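Local coordinates for protein RNA-directed RNA polymerase (Infectious pancreatic necrosis virus, PDB 3ZED) that probably copies the viral genome as an RNA-dependent RNA polymerase, adding ribonucleotides to RNA, and occurs both free and covalently attached to the genomic RNA, at residues E307-Q311 with V312-K316; L42-P45 with Q46-A49; T228-L231 with S232-K235. One frame throughout, in Å; residues are numbered along the deposited sequence.

Contact 1: residues E307-Q311 with V312-K316; sequences ERYTQ and VDWDK
The edge of the Tyr-309 ring is turned toward the face of the six-membered ring of Trp-314, an offset edge-to-face pair with centroids 5.9 Å apart and planes at 84°. The closest approach is made by the tyrosine's methylene rather than its ring: Tyr-309 CB lies 3.8 Å from Trp-314 CE3. Glu-307 CB rests on one face of the phenol, toward its rim, and Phe-35 adds a second edge-to-face partner to the indole. Because CG of Trp-314 is anti to the backbone N (chi1 -170°), the indole swings back from the turn to the strand residue. The chain turns through two overlapping type I turns: Asp-313 N donates to Thr-310 O over 3.1 Å, and Trp-314 N to Gln-311 O, also at 3.1 Å. Thr-310 CG2 lies 3.6 Å from Asp-313 OD2, the two side chains running side by side. The extended chain of solvent-exposed Lys-316 carries NZ back to Asp-313 OD1, a salt bridge of 3.2 Å. The phenol OH is hydrogen-bonded to Lys-305 O and Arg-319 N, and Gln-311 NE2 to Leu-157 O. The chemistry is thus divided: buried aromatic rings pack where strand 299-310 ends, while on the outer side a lysine and an aspartate pair their charges.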
loop_
_atom_site.group_PDB
_atom_site.type_symbol
_atom_site.label_atom_id
_atom_site.label_comp_id
_atom_site.label_asym_id
_atom_site.label_seq_id
_atom_site.Cartn_x
_atom_site.Cartn_y
_atom_site.Cartn_z
ATOM N N GLU B 307 13.071 -3.314 8.494
ATOM C CA GLU B 307 13.548 -2.055 7.911
ATOM C C GLU B 307 14.944 -1.710 8.371
ATOM O O GLU B 307 15.459 -2.331 9.299
ATOM C CB GLU B 307 12.605 -0.912 8.314
ATOM C CG GLU B 307 11.648 -0.572 7.204
ATOM C CD GLU B 307 10.503 0.326 7.592
ATOM O OE1 GLU B 307 10.555 0.935 8.686
ATOM O OE2 GLU B 307 9.562 0.441 6.777
ATOM N N ARG B 308 15.537 -0.685 7.753
ATOM C CA ARG B 308 16.844 -0.189 8.127
ATOM C C ARG B 308 16.581 0.926 9.137
ATOM O O ARG B 308 16.354 2.089 8.784
ATOM C CB ARG B 308 17.683 0.208 6.888
ATOM C CG ARG B 308 18.149 -1.060 6.140
ATOM C CD ARG B 308 18.675 -0.927 4.719
ATOM N NE ARG B 308 17.603 -0.980 3.740
ATOM C CZ ARG B 308 17.424 -1.913 2.814
ATOM N NH1 ARG B 308 18.275 -2.917 2.697
ATOM N NH2 ARG B 308 16.395 -1.847 1.997
ATOM N N TYR B 309 16.492 0.507 10.416
ATOM C CA TYR B 309 16.250 1.368 11.562
ATOM C C TYR B 309 17.523 2.011 12.062
ATOM O O TYR B 309 18.611 1.483 11.848
ATOM C CB TYR B 309 15.617 0.550 12.698
ATOM C CG TYR B 309 14.232 0.038 12.375
ATOM C CD1 TYR B 309 13.153 0.907 12.285
ATOM C CD2 TYR B 309 13.997 -1.319 12.182
ATOM C CE1 TYR B 309 11.876 0.448 11.977
ATOM C CE2 TYR B 309 12.721 -1.795 11.884
ATOM C CZ TYR B 309 11.660 -0.906 11.796
ATOM O OH TYR B 309 10.389 -1.337 11.510
ATOM N N THR B 310 17.386 3.140 12.760
ATOM C CA THR B 310 18.501 3.828 13.420
ATOM C C THR B 310 18.790 3.032 14.693
ATOM O O THR B 310 17.856 2.768 15.451
ATOM C CB THR B 310 18.111 5.302 13.646
ATOM O OG1 THR B 310 18.205 5.965 12.390
ATOM C CG2 THR B 310 18.992 6.012 14.605
ATOM N N GLN B 311 20.061 2.605 14.904
ATOM C CA GLN B 311 20.479 1.846 16.100
ATOM C C GLN B 311 20.107 2.574 17.397
ATOM O O GLN B 311 19.553 1.968 18.298
ATOM C CB GLN B 311 21.986 1.586 16.094
ATOM C CG GLN B 311 22.436 0.551 15.066
ATOM C CD GLN B 311 23.931 0.457 15.029
ATOM O OE1 GLN B 311 24.620 0.743 16.000
ATOM N NE2 GLN B 311 24.474 0.052 13.912
ATOM N N VAL B 312 20.374 3.890 17.463
ATOM C CA VAL B 312 20.092 4.733 18.629
ATOM C C VAL B 312 18.566 4.731 18.965
ATOM O O VAL B 312 18.222 4.838 20.139
ATOM C CB VAL B 312 20.695 6.159 18.423
ATOM C CG1 VAL B 312 19.921 7.242 19.161
ATOM C CG2 VAL B 312 22.162 6.180 18.856
ATOM N N ASP B 313 17.683 4.530 17.971
ATOM C CA ASP B 313 16.226 4.509 18.185
ATOM C C ASP B 313 15.622 3.120 17.988
ATOM O O ASP B 313 14.404 3.020 17.814
ATOM C CB ASP B 313 15.510 5.516 17.261
ATOM C CG ASP B 313 16.033 6.941 17.343
ATOM O OD1 ASP B 313 16.309 7.412 18.472
ATOM O OD2 ASP B 313 16.183 7.580 16.275
ATOM N N TRP B 314 16.446 2.043 18.073
ATOM C CA TRP B 314 15.984 0.653 17.931
ATOM C C TRP B 314 14.783 0.329 18.825
ATOM O O TRP B 314 13.846 -0.333 18.369
ATOM C CB TRP B 314 17.126 -0.305 18.271
ATOM C CG TRP B 314 16.846 -1.742 17.941
ATOM C CD1 TRP B 314 16.605 -2.751 18.824
ATOM C CD2 TRP B 314 16.854 -2.341 16.636
ATOM N NE1 TRP B 314 16.430 -3.937 18.155
ATOM C CE2 TRP B 314 16.601 -3.724 16.809
ATOM C CE3 TRP B 314 17.024 -1.840 15.334
ATOM C CZ2 TRP B 314 16.545 -4.622 15.730
ATOM C CZ3 TRP B 314 16.938 -2.725 14.263
ATOM C CH2 TRP B 314 16.697 -4.097 14.463
ATOM N N ASP B 315 14.823 0.767 20.098
ATOM C CA ASP B 315 13.750 0.508 21.061
ATOM C C ASP B 315 12.733 1.669 21.141
ATOM O O ASP B 315 11.834 1.636 21.983
ATOM C CB ASP B 315 14.350 0.206 22.453
ATOM C CG ASP B 315 15.238 -1.031 22.475
ATOM O OD1 ASP B 315 14.809 -2.083 21.950
ATOM O OD2 ASP B 315 16.363 -0.947 23.018
ATOM N N LYS B 316 12.853 2.667 20.262
ATOM C CA LYS B 316 11.961 3.835 20.253
ATOM C C LYS B 316 10.991 3.785 19.084
ATOM O O LYS B 316 9.936 4.419 19.151
ATOM C CB LYS B 316 12.770 5.151 20.187
ATOM C CG LYS B 316 13.618 5.440 21.416
ATOM C CD LYS B 316 14.554 6.617 21.172
ATOM C CE LYS B 316 15.791 6.578 22.051
ATOM N NZ LYS B 316 16.804 7.575 21.623
#

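Contact 2: residues L42-P45 with Q46-A49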
loop_
_atom_site.group_PDB
_atom_site.type_symbol
_atom_site.label_atom_id
_atom_site.label_comp_id
_atom_site.label_asym_id
_atom_site.label_seq_id
_atom_site.Cartn_x
_atom_site.Cartn_y
_atom_site.Cartn_z
ATOM N N LEU B 42 10.288 -4.530 28.046
ATOM C CA LEU B 42 8.843 -4.639 27.794
ATOM C C LEU B 42 8.486 -5.903 26.974
ATOM O O LEU B 42 7.405 -5.943 26.396
ATOM C CB LEU B 42 8.288 -3.378 27.078
ATOM C CG LEU B 42 8.614 -1.975 27.644
ATOM C CD1 LEU B 42 8.127 -0.876 26.689
ATOM C CD2 LEU B 42 8.058 -1.779 29.051
ATOM N N ASP B 43 9.352 -6.948 26.971
ATOM C CA ASP B 43 9.119 -8.188 26.208
ATOM C C ASP B 43 8.190 -9.196 26.938
ATOM O O ASP B 43 8.145 -10.378 26.574
ATOM C CB ASP B 43 10.456 -8.864 25.824
ATOM C CG ASP B 43 11.267 -9.476 26.961
ATOM O OD1 ASP B 43 10.910 -9.250 28.146
ATOM O OD2 ASP B 43 12.256 -10.176 26.669
ATOM N N SER B 44 7.435 -8.724 27.936
ATOM C CA SER B 44 6.486 -9.565 28.674
ATOM C C SER B 44 5.118 -8.892 28.697
ATOM O O SER B 44 5.071 -7.662 28.727
ATOM C CB SER B 44 6.983 -9.839 30.089
ATOM O OG SER B 44 6.951 -8.672 30.891
ATOM N N PRO B 45 3.996 -9.655 28.687
ATOM C CA PRO B 45 2.667 -9.017 28.687
ATOM C C PRO B 45 2.433 -8.051 29.847
ATOM O O PRO B 45 1.798 -7.019 29.636
ATOM C CB PRO B 45 1.711 -10.203 28.774
ATOM C CG PRO B 45 2.457 -11.334 28.198
ATOM C CD PRO B 45 3.870 -11.128 28.625
ATOM N N GLN B 46 2.975 -8.363 31.049
ATOM C CA GLN B 46 2.851 -7.548 32.261
ATOM C C GLN B 46 3.532 -6.186 32.092
ATOM O O GLN B 46 2.894 -5.158 32.326
ATOM C CB GLN B 46 3.432 -8.272 33.499
ATOM C CG GLN B 46 3.145 -9.783 33.603
ATOM C CD GLN B 46 4.149 -10.642 32.849
ATOM O OE1 GLN B 46 3.798 -11.381 31.925
ATOM N NE2 GLN B 46 5.420 -10.578 33.237
ATOM N N ALA B 47 4.817 -6.180 31.683
ATOM C CA ALA B 47 5.604 -4.960 31.453
ATOM C C ALA B 47 5.029 -4.140 30.297
ATOM O O ALA B 47 4.953 -2.915 30.414
ATOM C CB ALA B 47 7.050 -5.311 31.177
ATOM N N ALA B 48 4.569 -4.816 29.217
ATOM C CA ALA B 48 3.957 -4.155 28.059
ATOM C C ALA B 48 2.631 -3.491 28.442
ATOM O O ALA B 48 2.420 -2.328 28.097
ATOM C CB ALA B 48 3.744 -5.148 26.922
ATOM N N ALA B 49 1.761 -4.206 29.182
ATOM C CA ALA B 49 0.458 -3.682 29.604
ATOM C C ALA B 49 0.632 -2.469 30.527
ATOM O O ALA B 49 -0.011 -1.442 30.305
ATOM C CB ALA B 49 -0.360 -4.768 30.288
#
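Ser-44 is the N-cap of helix 45-54, and its hydroxyl turns back over the first turn to meet the backbone of Ala-47. Ser-44 OG accepts from Ala-47 N at 3.4 Å, a weak but fairly straight bond with an angle of 160° at the hydrogen. A chi1 of 69° sets this oxygen between the backbone N and the carbonyl carbon, which brings it into line with that N-H; Ser-44 OG also lies 3.4 Å from Ala-47 CB. The regular helical ladder starts at once: Ala-48 N gives its hydrogen to Ser-44 O over 2.9 Å, and Ala-49 N to Pro-45 O over 2.8 Å. Proline suits the first helical position, since its ring holds phi near the helical value and it has no N-H to leave without a partner in that first turn. Gln-46 bends at chi2 and lies alongside the pyrrolidine, its OE1 3.3 Å from Pro-45 CD. Before the cap, Leu-42 CD2 sits beside Ala-47, 3.6 Å from its O and 4.2 Å from its CB, and the leucine also touches Leu-168 of helix 164-179. The small, buried Ala-48 touches Leu-168 and Leu-462 of strand 462-465, consistent with close packing of the helix there, while Pro-45 packs on Tyr-107 and Met-460. Serine followed by proline, with the hydroxyl serving the N-H three residues on, is a classic N-terminal helix cap.

Contact 3: residues T228-L231 with S232-K235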
loop_
_atom_site.group_PDB
_atom_site.type_symbol
_atom_site.label_atom_id
_atom_site.label_comp_id
_atom_site.label_asym_id
_atom_site.label_seq_id
_atom_site.Cartn_x
_atom_site.Cartn_y
_atom_site.Cartn_z
ATOM N N THR B 228 -13.572 -27.507 -12.692
ATOM C CA THR B 228 -14.105 -28.798 -13.187
ATOM C C THR B 228 -12.954 -29.733 -13.590
ATOM O O THR B 228 -13.085 -30.949 -13.491
ATOM C CB THR B 228 -15.060 -28.633 -14.397
ATOM O OG1 THR B 228 -14.380 -27.970 -15.466
ATOM C CG2 THR B 228 -16.350 -27.906 -14.053
ATOM N N GLY B 229 -11.867 -29.139 -14.075
ATOM C CA GLY B 229 -10.691 -29.845 -14.563
ATOM C C GLY B 229 -10.233 -29.285 -15.893
ATOM O O GLY B 229 -9.029 -29.167 -16.136
ATOM N N ASP B 230 -11.201 -28.904 -16.744
ATOM C CA ASP B 230 -10.985 -28.387 -18.095
ATOM C C ASP B 230 -10.242 -27.043 -18.075
ATOM O O ASP B 230 -10.837 -26.027 -17.735
ATOM C CB ASP B 230 -12.345 -28.269 -18.834
ATOM C CG ASP B 230 -12.312 -27.890 -20.308
ATOM O OD1 ASP B 230 -11.200 -27.734 -20.866
ATOM O OD2 ASP B 230 -13.400 -27.756 -20.906
ATOM N N LEU B 231 -8.948 -27.050 -18.490
ATOM C CA LEU B 231 -8.051 -25.889 -18.586
ATOM C C LEU B 231 -8.573 -24.777 -19.504
ATOM O O LEU B 231 -8.151 -23.623 -19.367
ATOM C CB LEU B 231 -6.685 -26.339 -19.119
ATOM C CG LEU B 231 -5.541 -26.450 -18.130
ATOM C CD1 LEU B 231 -4.378 -27.139 -18.774
ATOM C CD2 LEU B 231 -5.107 -25.097 -17.634
ATOM N N SER B 232 -9.432 -25.136 -20.479
ATOM C CA SER B 232 -10.012 -24.188 -21.428
ATOM C C SER B 232 -11.105 -23.328 -20.768
ATOM O O SER B 232 -11.346 -22.220 -21.244
ATOM C CB SER B 232 -10.570 -24.914 -22.649
ATOM O OG SER B 232 -11.786 -25.571 -22.348
ATOM N N THR B 233 -11.742 -23.815 -19.673
ATOM C CA THR B 233 -12.820 -23.088 -18.987
ATOM C C THR B 233 -12.483 -22.677 -17.529
ATOM O O THR B 233 -12.969 -21.632 -17.066
ATOM C CB THR B 233 -14.109 -23.909 -18.977
ATOM O OG1 THR B 233 -13.940 -25.061 -18.146
ATOM C CG2 THR B 233 -14.581 -24.307 -20.382
ATOM N N ASP B 234 -11.732 -23.527 -16.789
ATOM C CA ASP B 234 -11.382 -23.303 -15.386
ATOM C C ASP B 234 -10.752 -21.932 -15.148
ATOM O O ASP B 234 -9.868 -21.503 -15.902
ATOM C CB ASP B 234 -10.465 -24.409 -14.865
ATOM C CG ASP B 234 -11.185 -25.684 -14.454
ATOM O OD1 ASP B 234 -12.449 -25.706 -14.499
ATOM O OD2 ASP B 234 -10.495 -26.650 -14.058
ATOM N N LYS B 235 -11.278 -21.216 -14.125
ATOM C CA LYS B 235 -10.841 -19.868 -13.761
ATOM C C LYS B 235 -11.290 -19.451 -12.364
ATOM O O LYS B 235 -12.397 -19.766 -11.935
ATOM C CB LYS B 235 -11.375 -18.835 -14.769
ATOM C CG LYS B 235 -10.556 -17.544 -14.773
ATOM C CD LYS B 235 -11.217 -16.442 -15.573
ATOM C CE LYS B 235 -10.405 -15.176 -15.519
ATOM N NZ LYS B 235 -11.072 -14.069 -16.246
#
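Residues 230 to 234, in the loop between the short strands 225-226 and 235-236, form an Asx motif, which opens with an Asx turn from Asp-230 to Ser-232. The Asp-230 side chain runs with CG anti to its own backbone N (chi1 -174°), bringing OD1 over the next residues of the chain. There Asp-230 OD1 accepts from Ser-232 N at 3.2 Å and from Ser-232 OG at 2.7 Å, both reaching it from the same face of the carboxylate. The serine hydroxyl stands between its backbone N and carbonyl carbon, the rotamer that folds it back to this oxygen. A type I turn coincides with the Asx turn, because Asp-230 O takes a bond from Thr-233 N at 3.1 Å. Asp-230 O is gripped by two more donors: Asp-234 N approaches nearly head-on at 2.8 Å, and Thr-233 OG1 reaches it at 3.3 Å. Threonine fits here because its hydroxyl adds to the backbone bond while its methyl CG2 lies beside the Asp-230 carboxylate.

The second aspartate closes the loop. With chi1 at -81°, Asp-234 reaches back toward its beginning, and both of its carboxylate oxygens are held: Asp-234 OD2 accepts from Gly-229 N over 2.8 Å, while OD1 serves Thr-228. Glycine suits its place, since at its positive phi a CB would press on the carbonyl O of Thr-228. Three donors probably stabilise the negative charge of this aspartate. At OD1 of Asp-234 the two donors come from opposite faces of the carboxylate plane, Thr-228 N at 2.8 Å and Thr-228 OG1 at 3.1 Å.

Overall arrangement
From the N terminus, contact 2 comes first, closing the turn that starts helix 45-54. Contact 3 follows, closing the surface loop between strands 225-226 and 235-236, and contact 1 last, at the bend between strands 299-310 and 320-323. All three are local and in series; none nests within or crosses another. Contacts 1 and 2 are neighbours, their nearest atoms about 6 Å apart, and meet one mixed sheet: contact 1 ends its strand 299-310, while the helix of contact 2 rests on its strand 462-465. Contact 3 lies across the chain's centre from contact 1, about 50 Å between centres.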